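Local coordinates for protein tricorn protease (Thermoplasma acidophilum, PDB 1K32) that probably acts as a hexameric serine protease that cuts peptides released by the proteasome, with beta-propellers that gate substrate passage, at residues 665-670 with 707-712; 196-201 with 1006-1011; 432-437 with 540-545. One frame throughout, in Å; residues are numbered along the deposited sequence.

Contact 1 (665-670 with 707-712); sequences DEAWKL and NVIVEM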
loop_
_atom_site.group_PDB
_atom_site.type_symbol
_atom_site.label_atom_id
_atom_site.label_comp_id
_atom_site.label_asym_id
_atom_site.label_seq_id
_atom_site.Cartn_x
_atom_site.Cartn_y
_atom_site.Cartn_z
ATOM N N ASP A 665 -59.928 6.785 8.724
ATOM C CA ASP A 665 -60.181 5.768 9.740
ATOM C C ASP A 665 -59.049 5.736 10.784
ATOM O O ASP A 665 -59.314 5.757 11.985
ATOM C CB ASP A 665 -60.344 4.392 9.087
ATOM C CG ASP A 665 -61.750 4.154 8.558
ATOM O OD1 ASP A 665 -61.945 3.125 7.888
ATOM O OD2 ASP A 665 -62.659 4.981 8.816
ATOM N N GLU A 666 -57.796 5.712 10.337
ATOM C CA GLU A 666 -56.672 5.689 11.283
ATOM C C GLU A 666 -56.584 6.973 12.112
ATOM O O GLU A 666 -56.291 6.926 13.311
ATOM C CB GLU A 666 -55.339 5.451 10.556
ATOM C CG GLU A 666 -54.178 5.219 11.514
ATOM C CD GLU A 666 -53.029 4.409 10.920
ATOM O OE1 GLU A 666 -52.339 3.710 11.701
ATOM O OE2 GLU A 666 -52.806 4.477 9.687
ATOM N N ALA A 667 -56.834 8.118 11.477
ATOM C CA ALA A 667 -56.791 9.407 12.176
ATOM C C ALA A 667 -57.862 9.419 13.265
ATOM O O ALA A 667 -57.629 9.866 14.379
ATOM C CB ALA A 667 -57.038 10.552 11.195
ATOM N N TRP A 668 -59.042 8.920 12.920
ATOM C CA TRP A 668 -60.166 8.845 13.850
ATOM C C TRP A 668 -59.822 7.884 15.006
ATOM O O TRP A 668 -60.045 8.204 16.171
ATOM C CB TRP A 668 -61.408 8.362 13.081
ATOM C CG TRP A 668 -62.605 8.065 13.926
ATOM C CD1 TRP A 668 -63.554 8.946 14.343
ATOM C CD2 TRP A 668 -62.955 6.797 14.484
ATOM N NE1 TRP A 668 -64.484 8.307 15.137
ATOM C CE2 TRP A 668 -64.138 6.984 15.238
ATOM C CE3 TRP A 668 -62.384 5.516 14.421
ATOM C CZ2 TRP A 668 -64.762 5.937 15.927
ATOM C CZ3 TRP A 668 -63.002 4.476 15.105
ATOM C CH2 TRP A 668 -64.182 4.694 15.850
ATOM N N LYS A 669 -59.261 6.724 14.670
ATOM C CA LYS A 669 -58.876 5.704 15.654
ATOM C C LYS A 669 -57.758 6.184 16.585
ATOM O O LYS A 669 -57.783 5.902 17.781
ATOM C CB LYS A 669 -58.451 4.414 14.930
ATOM C CG LYS A 669 -57.864 3.323 15.824
ATOM C CD LYS A 669 -57.870 1.972 15.101
ATOM C CE LYS A 669 -57.216 0.875 15.931
ATOM N NZ LYS A 669 -57.754 0.827 17.315
ATOM N N LEU A 670 -56.785 6.910 16.038
ATOM C CA LEU A 670 -55.692 7.445 16.845
ATOM C C LEU A 670 -56.250 8.497 17.806
ATOM O O LEU A 670 -55.939 8.498 18.984
ATOM C CB LEU A 670 -54.607 8.075 15.952
ATOM C CG LEU A 670 -53.619 7.129 15.245
ATOM C CD1 LEU A 670 -52.906 7.859 14.103
ATOM C CD2 LEU A 670 -52.604 6.606 16.258
ATOM N N ASN A 707 -58.783 19.039 5.572
ATOM C CA ASN A 707 -59.906 19.827 6.048
ATOM C C ASN A 707 -60.885 18.948 6.820
ATOM O O ASN A 707 -61.425 19.360 7.850
ATOM C CB ASN A 707 -60.634 20.493 4.870
ATOM C CG ASN A 707 -59.896 21.722 4.345
ATOM O OD1 ASN A 707 -58.884 21.624 3.624
ATOM N ND2 ASN A 707 -60.397 22.885 4.710
ATOM N N VAL A 708 -61.114 17.742 6.317
ATOM C CA VAL A 708 -62.037 16.819 6.960
ATOM C C VAL A 708 -61.452 16.278 8.254
ATOM O O VAL A 708 -62.104 16.330 9.294
ATOM C CB VAL A 708 -62.394 15.640 6.016
ATOM C CG1 VAL A 708 -63.328 14.643 6.722
ATOM C CG2 VAL A 708 -63.053 16.196 4.721
ATOM N N ILE A 709 -60.218 15.783 8.196
ATOM C CA ILE A 709 -59.580 15.223 9.388
ATOM C C ILE A 709 -59.456 16.227 10.529
ATOM O O ILE A 709 -59.715 15.900 11.688
ATOM C CB ILE A 709 -58.171 14.666 9.068
ATOM C CG1 ILE A 709 -58.308 13.327 8.339
ATOM C CG2 ILE A 709 -57.357 14.498 10.356
ATOM C CD1 ILE A 709 -57.010 12.669 7.997
ATOM N N VAL A 710 -59.049 17.447 10.193
ATOM C CA VAL A 710 -58.870 18.478 11.194
ATOM C C VAL A 710 -60.177 18.829 11.890
ATOM O O VAL A 710 -60.175 19.040 13.094
ATOM C CB VAL A 710 -58.252 19.759 10.568
ATOM C CG1 VAL A 710 -58.259 20.889 11.584
ATOM C CG2 VAL A 710 -56.826 19.468 10.113
ATOM N N GLU A 711 -61.273 18.915 11.127
ATOM C CA GLU A 711 -62.583 19.225 11.699
ATOM C C GLU A 711 -62.980 18.120 12.677
ATOM O O GLU A 711 -63.481 18.409 13.758
ATOM C CB GLU A 711 -63.656 19.350 10.601
ATOM C CG GLU A 711 -63.581 20.626 9.751
ATOM C CD GLU A 711 -64.210 21.839 10.427
ATOM O OE1 GLU A 711 -64.222 22.928 9.814
ATOM O OE2 GLU A 711 -64.703 21.709 11.568
ATOM N N MET A 712 -62.758 16.859 12.302
ATOM C CA MET A 712 -63.099 15.769 13.207
ATOM C C MET A 712 -62.173 15.834 14.421
ATOM O O MET A 712 -62.622 15.624 15.533
ATOM C CB MET A 712 -63.039 14.397 12.500
ATOM C CG MET A 712 -61.815 13.546 12.730
ATOM S SD MET A 712 -61.577 12.714 14.330
ATOM C CE MET A 712 -59.950 12.214 14.057
#

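Contact 2 (196-201 with 1006-1011); sequences FKKIVD and EIEYAP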
loop_
_atom_site.group_PDB
_atom_site.type_symbol
_atom_site.label_atom_id
_atom_site.label_comp_id
_atom_site.label_asym_id
_atom_site.label_seq_id
_atom_site.Cartn_x
_atom_site.Cartn_y
_atom_site.Cartn_z
ATOM N N PHE A 196 -58.060 53.309 19.799
ATOM C CA PHE A 196 -58.875 52.114 19.637
ATOM C C PHE A 196 -59.492 51.569 20.911
ATOM O O PHE A 196 -58.959 51.734 22.002
ATOM C CB PHE A 196 -58.061 51.002 18.976
ATOM C CG PHE A 196 -57.639 51.313 17.577
ATOM C CD1 PHE A 196 -56.652 52.259 17.328
ATOM C CD2 PHE A 196 -58.229 50.656 16.501
ATOM C CE1 PHE A 196 -56.254 52.546 16.023
ATOM C CE2 PHE A 196 -57.839 50.935 15.195
ATOM C CZ PHE A 196 -56.846 51.884 14.960
ATOM N N LYS A 197 -60.617 50.891 20.736
ATOM C CA LYS A 197 -61.349 50.285 21.827
ATOM C C LYS A 197 -61.679 48.840 21.452
ATOM O O LYS A 197 -61.986 48.546 20.299
ATOM C CB LYS A 197 -62.642 51.069 22.069
ATOM C CG LYS A 197 -63.643 50.376 22.967
ATOM C CD LYS A 197 -64.943 51.173 23.050
ATOM C CE LYS A 197 -65.933 50.511 24.000
ATOM N NZ LYS A 197 -67.231 51.250 24.058
ATOM N N LYS A 198 -61.602 47.939 22.422
ATOM C CA LYS A 198 -61.929 46.535 22.184
ATOM C C LYS A 198 -63.457 46.415 22.284
ATOM O O LYS A 198 -64.031 46.706 23.335
ATOM C CB LYS A 198 -61.254 45.673 23.248
ATOM C CG LYS A 198 -61.355 44.172 23.034
ATOM C CD LYS A 198 -60.623 43.435 24.149
ATOM C CE LYS A 198 -61.238 43.797 25.508
ATOM N NZ LYS A 198 -60.520 43.139 26.619
ATOM N N ILE A 199 -64.123 46.013 21.202
ATOM C CA ILE A 199 -65.587 45.913 21.224
ATOM C C ILE A 199 -66.170 44.502 21.266
ATOM O O ILE A 199 -67.298 44.309 21.724
ATOM C CB ILE A 199 -66.238 46.661 20.025
ATOM C CG1 ILE A 199 -65.553 46.259 18.720
ATOM C CG2 ILE A 199 -66.167 48.170 20.238
ATOM C CD1 ILE A 199 -66.265 46.783 17.489
ATOM N N VAL A 200 -65.423 43.521 20.776
ATOM C CA VAL A 200 -65.897 42.140 20.805
ATOM C C VAL A 200 -64.856 41.237 21.476
ATOM O O VAL A 200 -63.808 40.921 20.906
ATOM C CB VAL A 200 -66.216 41.624 19.396
ATOM C CG1 VAL A 200 -66.676 40.176 19.467
ATOM C CG2 VAL A 200 -67.315 42.478 18.776
ATOM N N ASP A 201 -65.167 40.861 22.711
ATOM C CA ASP A 201 -64.339 40.003 23.534
ATOM C C ASP A 201 -65.323 39.058 24.229
ATOM O O ASP A 201 -65.882 39.387 25.268
ATOM C CB ASP A 201 -63.584 40.847 24.572
ATOM C CG ASP A 201 -62.539 40.046 25.336
ATOM O OD1 ASP A 201 -62.763 38.838 25.568
ATOM O OD2 ASP A 201 -61.501 40.633 25.722
ATOM N N GLU A 1006 -53.022 42.989 34.542
ATOM C CA GLU A 1006 -53.323 42.925 33.125
ATOM C C GLU A 1006 -52.928 44.214 32.409
ATOM O O GLU A 1006 -53.358 45.305 32.780
ATOM C CB GLU A 1006 -54.815 42.660 32.904
ATOM C CG GLU A 1006 -55.198 42.654 31.428
ATOM C CD GLU A 1006 -56.702 42.591 31.193
ATOM O OE1 GLU A 1006 -57.111 42.686 30.019
ATOM O OE2 GLU A 1006 -57.472 42.449 32.169
ATOM N N ILE A 1007 -52.092 44.083 31.389
ATOM C CA ILE A 1007 -51.676 45.235 30.606
ATOM C C ILE A 1007 -51.880 44.884 29.145
ATOM O O ILE A 1007 -51.101 44.127 28.571
ATOM C CB ILE A 1007 -50.178 45.610 30.828
ATOM C CG1 ILE A 1007 -49.955 46.079 32.266
ATOM C CG2 ILE A 1007 -49.767 46.742 29.887
ATOM C CD1 ILE A 1007 -49.756 44.966 33.228
ATOM N N GLU A 1008 -52.948 45.417 28.559
ATOM C CA GLU A 1008 -53.245 45.198 27.154
ATOM C C GLU A 1008 -52.175 45.900 26.325
ATOM O O GLU A 1008 -51.498 46.816 26.793
ATOM C CB GLU A 1008 -54.598 45.812 26.777
ATOM C CG GLU A 1008 -55.818 45.189 27.423
ATOM C CD GLU A 1008 -56.041 43.757 26.979
ATOM O OE1 GLU A 1008 -56.043 43.505 25.752
ATOM O OE2 GLU A 1008 -56.216 42.884 27.861
ATOM N N TYR A 1009 -52.033 45.460 25.086
ATOM C CA TYR A 1009 -51.101 46.066 24.154
ATOM C C TYR A 1009 -52.035 46.456 23.005
ATOM O O TYR A 1009 -52.189 45.720 22.040
ATOM C CB TYR A 1009 -50.068 45.040 23.690
ATOM C CG TYR A 1009 -48.788 45.635 23.130
ATOM C CD1 TYR A 1009 -48.808 46.782 22.337
ATOM C CD2 TYR A 1009 -47.559 45.012 23.358
ATOM C CE1 TYR A 1009 -47.631 47.292 21.779
ATOM C CE2 TYR A 1009 -46.387 45.507 22.811
ATOM C CZ TYR A 1009 -46.428 46.641 22.024
ATOM O OH TYR A 1009 -45.258 47.093 21.470
ATOM N N ALA A 1010 -52.672 47.617 23.137
ATOM C CA ALA A 1010 -53.625 48.109 22.146
ATOM C C ALA A 1010 -53.009 48.552 20.818
ATOM O O ALA A 1010 -51.817 48.833 20.740
ATOM C CB ALA A 1010 -54.421 49.241 22.742
ATOM N N PRO A 1011 -53.833 48.632 19.754
ATOM C CA PRO A 1011 -53.336 49.050 18.441
ATOM C C PRO A 1011 -52.672 50.420 18.512
ATOM O O PRO A 1011 -51.633 50.639 17.901
ATOM C CB PRO A 1011 -54.598 49.056 17.577
ATOM C CG PRO A 1011 -55.418 47.959 18.188
ATOM C CD PRO A 1011 -55.253 48.251 19.670
#

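Contact 3 (432-437 with 540-545); sequences SRFIAY and YDLNDM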
loop_
_atom_site.group_PDB
_atom_site.type_symbol
_atom_site.label_atom_id
_atom_site.label_comp_id
_atom_site.label_asym_id
_atom_site.label_seq_id
_atom_site.Cartn_x
_atom_site.Cartn_y
_atom_site.Cartn_z
ATOM N N SER A 432 -33.910 -20.498 20.474
ATOM C CA SER A 432 -35.327 -20.192 20.713
ATOM C C SER A 432 -35.847 -20.485 22.116
ATOM O O SER A 432 -37.057 -20.565 22.333
ATOM C CB SER A 432 -36.189 -20.942 19.690
ATOM O OG SER A 432 -35.785 -20.634 18.363
ATOM N N ARG A 433 -34.946 -20.621 23.082
ATOM C CA ARG A 433 -35.368 -20.925 24.444
ATOM C C ARG A 433 -35.653 -19.735 25.374
ATOM O O ARG A 433 -36.541 -19.817 26.227
ATOM C CB ARG A 433 -34.347 -21.848 25.104
ATOM C CG ARG A 433 -34.658 -22.124 26.559
ATOM C CD ARG A 433 -33.992 -23.391 27.048
ATOM N NE ARG A 433 -34.187 -23.555 28.481
ATOM C CZ ARG A 433 -33.708 -24.572 29.188
ATOM N NH1 ARG A 433 -33.931 -24.636 30.495
ATOM N NH2 ARG A 433 -33.012 -25.528 28.585
ATOM N N PHE A 434 -34.916 -18.640 25.211
ATOM C CA PHE A 434 -35.102 -17.480 26.073
ATOM C C PHE A 434 -35.461 -16.201 25.321
ATOM O O PHE A 434 -35.091 -16.005 24.155
ATOM C CB PHE A 434 -33.828 -17.194 26.890
ATOM C CG PHE A 434 -33.179 -18.414 27.468
ATOM C CD1 PHE A 434 -32.119 -19.030 26.815
ATOM C CD2 PHE A 434 -33.616 -18.947 28.677
ATOM C CE1 PHE A 434 -31.503 -20.161 27.364
ATOM C CE2 PHE A 434 -33.004 -20.075 29.227
ATOM C CZ PHE A 434 -31.952 -20.679 28.574
ATOM N N ILE A 435 -36.176 -15.329 26.018
ATOM C CA ILE A 435 -36.567 -14.041 25.474
ATOM C C ILE A 435 -36.149 -13.034 26.542
ATOM O O ILE A 435 -36.636 -13.072 27.673
ATOM C CB ILE A 435 -38.101 -13.972 25.226
ATOM C CG1 ILE A 435 -38.522 -15.106 24.276
ATOM C CG2 ILE A 435 -38.487 -12.613 24.637
ATOM C CD1 ILE A 435 -40.012 -15.179 23.981
ATOM N N ALA A 436 -35.211 -12.162 26.198
ATOM C CA ALA A 436 -34.747 -11.148 27.138
ATOM C C ALA A 436 -35.331 -9.826 26.678
ATOM O O ALA A 436 -35.344 -9.534 25.483
ATOM C CB ALA A 436 -33.221 -11.082 27.140
ATOM N N TYR A 437 -35.802 -9.024 27.625
ATOM C CA TYR A 437 -36.412 -7.747 27.290
ATOM C C TYR A 437 -36.295 -6.705 28.400
ATOM O O TYR A 437 -36.237 -7.047 29.586
ATOM C CB TYR A 437 -37.891 -7.971 26.958
ATOM C CG TYR A 437 -38.647 -8.709 28.047
ATOM C CD1 TYR A 437 -39.362 -8.020 29.024
ATOM C CD2 TYR A 437 -38.633 -10.101 28.105
ATOM C CE1 TYR A 437 -40.048 -8.701 30.040
ATOM C CE2 TYR A 437 -39.316 -10.801 29.121
ATOM C CZ TYR A 437 -40.015 -10.093 30.082
ATOM O OH TYR A 437 -40.639 -10.775 31.108
ATOM N N TYR A 540 -28.029 -24.768 32.705
ATOM C CA TYR A 540 -28.610 -23.427 32.741
ATOM C C TYR A 540 -29.239 -23.239 34.117
ATOM O O TYR A 540 -29.793 -24.175 34.687
ATOM C CB TYR A 540 -29.734 -23.271 31.714
ATOM C CG TYR A 540 -29.319 -23.042 30.286
ATOM C CD1 TYR A 540 -29.925 -23.764 29.256
ATOM C CD2 TYR A 540 -28.374 -22.061 29.944
ATOM C CE1 TYR A 540 -29.611 -23.520 27.932
ATOM C CE2 TYR A 540 -28.051 -21.809 28.612
ATOM C CZ TYR A 540 -28.680 -22.542 27.614
ATOM O OH TYR A 540 -28.429 -22.300 26.290
ATOM N N ASP A 541 -29.158 -22.023 34.638
ATOM C CA ASP A 541 -29.752 -21.688 35.927
ATOM C C ASP A 541 -29.834 -20.166 35.952
ATOM O O ASP A 541 -28.846 -19.493 36.248
ATOM C CB ASP A 541 -28.880 -22.186 37.075
ATOM C CG ASP A 541 -29.495 -21.908 38.428
ATOM O OD1 ASP A 541 -30.593 -21.319 38.471
ATOM O OD2 ASP A 541 -28.881 -22.280 39.449
ATOM N N LEU A 542 -31.013 -19.638 35.631
ATOM C CA LEU A 542 -31.223 -18.201 35.572
ATOM C C LEU A 542 -31.510 -17.532 36.908
ATOM O O LEU A 542 -31.701 -16.326 36.963
ATOM C CB LEU A 542 -32.346 -17.875 34.585
ATOM C CG LEU A 542 -32.261 -18.489 33.181
ATOM C CD1 LEU A 542 -33.120 -17.675 32.225
ATOM C CD2 LEU A 542 -30.845 -18.499 32.688
ATOM N N ASN A 543 -31.541 -18.302 37.987
ATOM C CA ASN A 543 -31.783 -17.707 39.294
ATOM C C ASN A 543 -30.605 -16.821 39.691
ATOM O O ASN A 543 -29.446 -17.139 39.387
ATOM C CB ASN A 543 -31.992 -18.796 40.336
ATOM C CG ASN A 543 -33.211 -19.641 40.045
ATOM O OD1 ASN A 543 -33.106 -20.841 39.784
ATOM N ND2 ASN A 543 -34.377 -19.014 40.072
ATOM N N ASP A 544 -30.915 -15.703 40.349
ATOM C CA ASP A 544 -29.906 -14.745 40.810
ATOM C C ASP A 544 -28.897 -14.367 39.749
ATOM O O ASP A 544 -27.724 -14.151 40.059
ATOM C CB ASP A 544 -29.124 -15.304 42.000
ATOM C CG ASP A 544 -29.998 -15.609 43.182
ATOM O OD1 ASP A 544 -30.697 -14.701 43.669
ATOM O OD2 ASP A 544 -29.974 -16.769 43.631
ATOM N N MET A 545 -29.318 -14.268 38.503
ATOM C CA MET A 545 -28.336 -13.930 37.490
ATOM C C MET A 545 -27.791 -12.500 37.573
ATOM O O MET A 545 -26.703 -12.233 37.077
ATOM C CB MET A 545 -28.869 -14.262 36.092
ATOM C CG MET A 545 -30.163 -13.623 35.682
ATOM S SD MET A 545 -30.593 -14.240 34.028
ATOM C CE MET A 545 -32.274 -14.342 34.179
#

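Contact 1 (665-670 with 707-712)
Met712 reaches from helix 707-712 to the backbone of helix 665-670, while Ile709, one turn earlier, meets the side chain of Ala667. The two helices run nearly parallel: their short axes approach to 10.3 Å and make an angle of 17°, wide enough spacing for one layer of side chains between them.

The apolar contacts come first. Ala667 CB points at the other helix and lies 3.8 Å from Ile709 CD1, with Ile709 CG2 almost as near, so the small methyl rests against two branches of the isoleucine. Met712 bends at chi2 (73°) and continues with its methyl toward the other helix. There CE stands 3.4 Å from Trp668 CA and 4.2 Å from Trp668 CB, touching the start of the tryptophan side chain and not its indole.

A second kind of contact is between methyl and carbonyl, Met712 CE lying 3.3 Å from Ala667 O. The third is a Met-aromatic approach: Met712 SD is 5.3 Å from the centroid of the five-membered ring of Trp668, and the 70° offset from the ring normal makes it oblique. The indole itself is held from another direction, since Trp668 NE1 donates to Ser685 O.

All four touching residues are buried. Helix 678-693 packs on Met712 through Ile688 and Tyr692. Salt bridges tie this helical C1 region to both propellers: Glu666 pairs with Arg337 and Arg339 of the seven-bladed one, and Glu711 with Lys177 and Arg250 of the six-bladed one.

Contact 2 (196-201 with 1006-1011)
Phe196 and Pro1011 join two distant parts of the chain: strand 195-200, an outermost strand of a four-stranded blade in the six-bladed beta-propeller, and the loop that leaves the last strand of the parallel sheet in the S41 protease domain.

The phenylalanine can be followed outward. Its CG stands anti to the carbonyl carbon (chi1 -65°), which turns one ring face to the proline; the two side chains cross obliquely. Phe196 CB is met first, 4.0 Å from Pro1011 CD, with Pro1011 CG scarcely farther. At the ring root, Phe196 CG lies 3.8 Å from Pro1011 CB, and CD1 is equally close to that carbon. Phe196 CD2 and CE1 are a little more distant from it, at 4.1 and 4.2 Å, and CE2 and CZ at the tip 4.4 and 4.5 Å. The proline therefore covers the root half of one face; Ile166 and Leu151 also touch the phenylalanine.

The evidence for a CH-pi contact is that Pro1011 CB is 3.9 Å from the ring centroid and only 17° off the normal. Pro1011 is the first residue of helix 1011-1015, and Ala1010 is its N-cap, with Ala1010 N bonded to Asp1013 OD1. Trp188 of the adjacent strand touches both Ala1010 and Pro1011, widening the propeller surface on which the helix start rests.

Beyond Phe196 the strand has a classic beta bulge, Ile199 and Val200 both facing Ile187. Close by, Lys198 and Asp201 form a salt bridge within their own segment: Lys198 NZ meets Asp201 OD2 at 2.8 Å on its anti side, 19° out of the carboxylate plane.

Contact 3 (432-437 with 540-545)
Phe434 drives its ring edge into the face of Tyr540, a T-shaped pair and the main feature of this contact. The planes stand at 85° and the centroids are 4.9 Å apart. Phe434 CZ hovers over the middle of the tyrosine ring, 3.6 Å above its plane, so it has almost equal distances to the ring carbons beneath; Phe434 CE1 leans to the phenol end, 3.7 Å from Tyr540 CZ. The tyrosine is fixed at its far end, because its OH is hydrogen-bonded to Ser483 O.

Arg433 takes a different approach to the same ring. Its guanidinium and the tyrosine plane are 74° apart, with Arg433 NH2 3.6 Å from Tyr540 CD1 and near the plane of the ring. The roles of face and edge are thus reversed: Tyr540 CD1 lies over a guanidinium face, off toward the rim, and the geometry is not that of a cation stacked on a pi face. Salt bridges to Asp458 and Glu460 hold the arginine head. With CG anti to the backbone N (chi1 176°) and the rest extended, the arginine chain starts alongside its neighbour, and Arg433 CG covers the centre of one face of Phe434.

Leu542 supplies the third orientation. Its CD1 comes obliquely to Phe434, 3.8 Å from CD2 and equally near CE2. Leu542 is the middle residue of an Asx turn, in which Asn543 N donates to Asp541 OD1 from above the carboxylate plane.

In the seven-bladed propeller, strand 434-441 belongs to one blade and 540-545 to the long excursion between strands 512-517 and 550-551 of the next. Val456 and Phe465, from two strands of the first blade, pack against Leu542, and Phe479 of strand 474-479 touches Phe434.

How the contacts relate
The three contacts mark separate joints of a large multidomain chain, and none touches another. Contact 1, in the helical region, is the most central, about 18 Å from the chain's centre; its own centre is about 36 Å from that of contact 2 and 44 Å from that of contact 3. Contacts 2 and 3 are on opposite sides of the chain's centre, with centres about 68 Å apart and nearest atoms about 52 Å apart. Contact 2 closes a loop of some 800 residues that contains the other two, joining the six-bladed propeller to the protease domain, whereas contact 3 links neighbouring blades of the seven-bladed propeller.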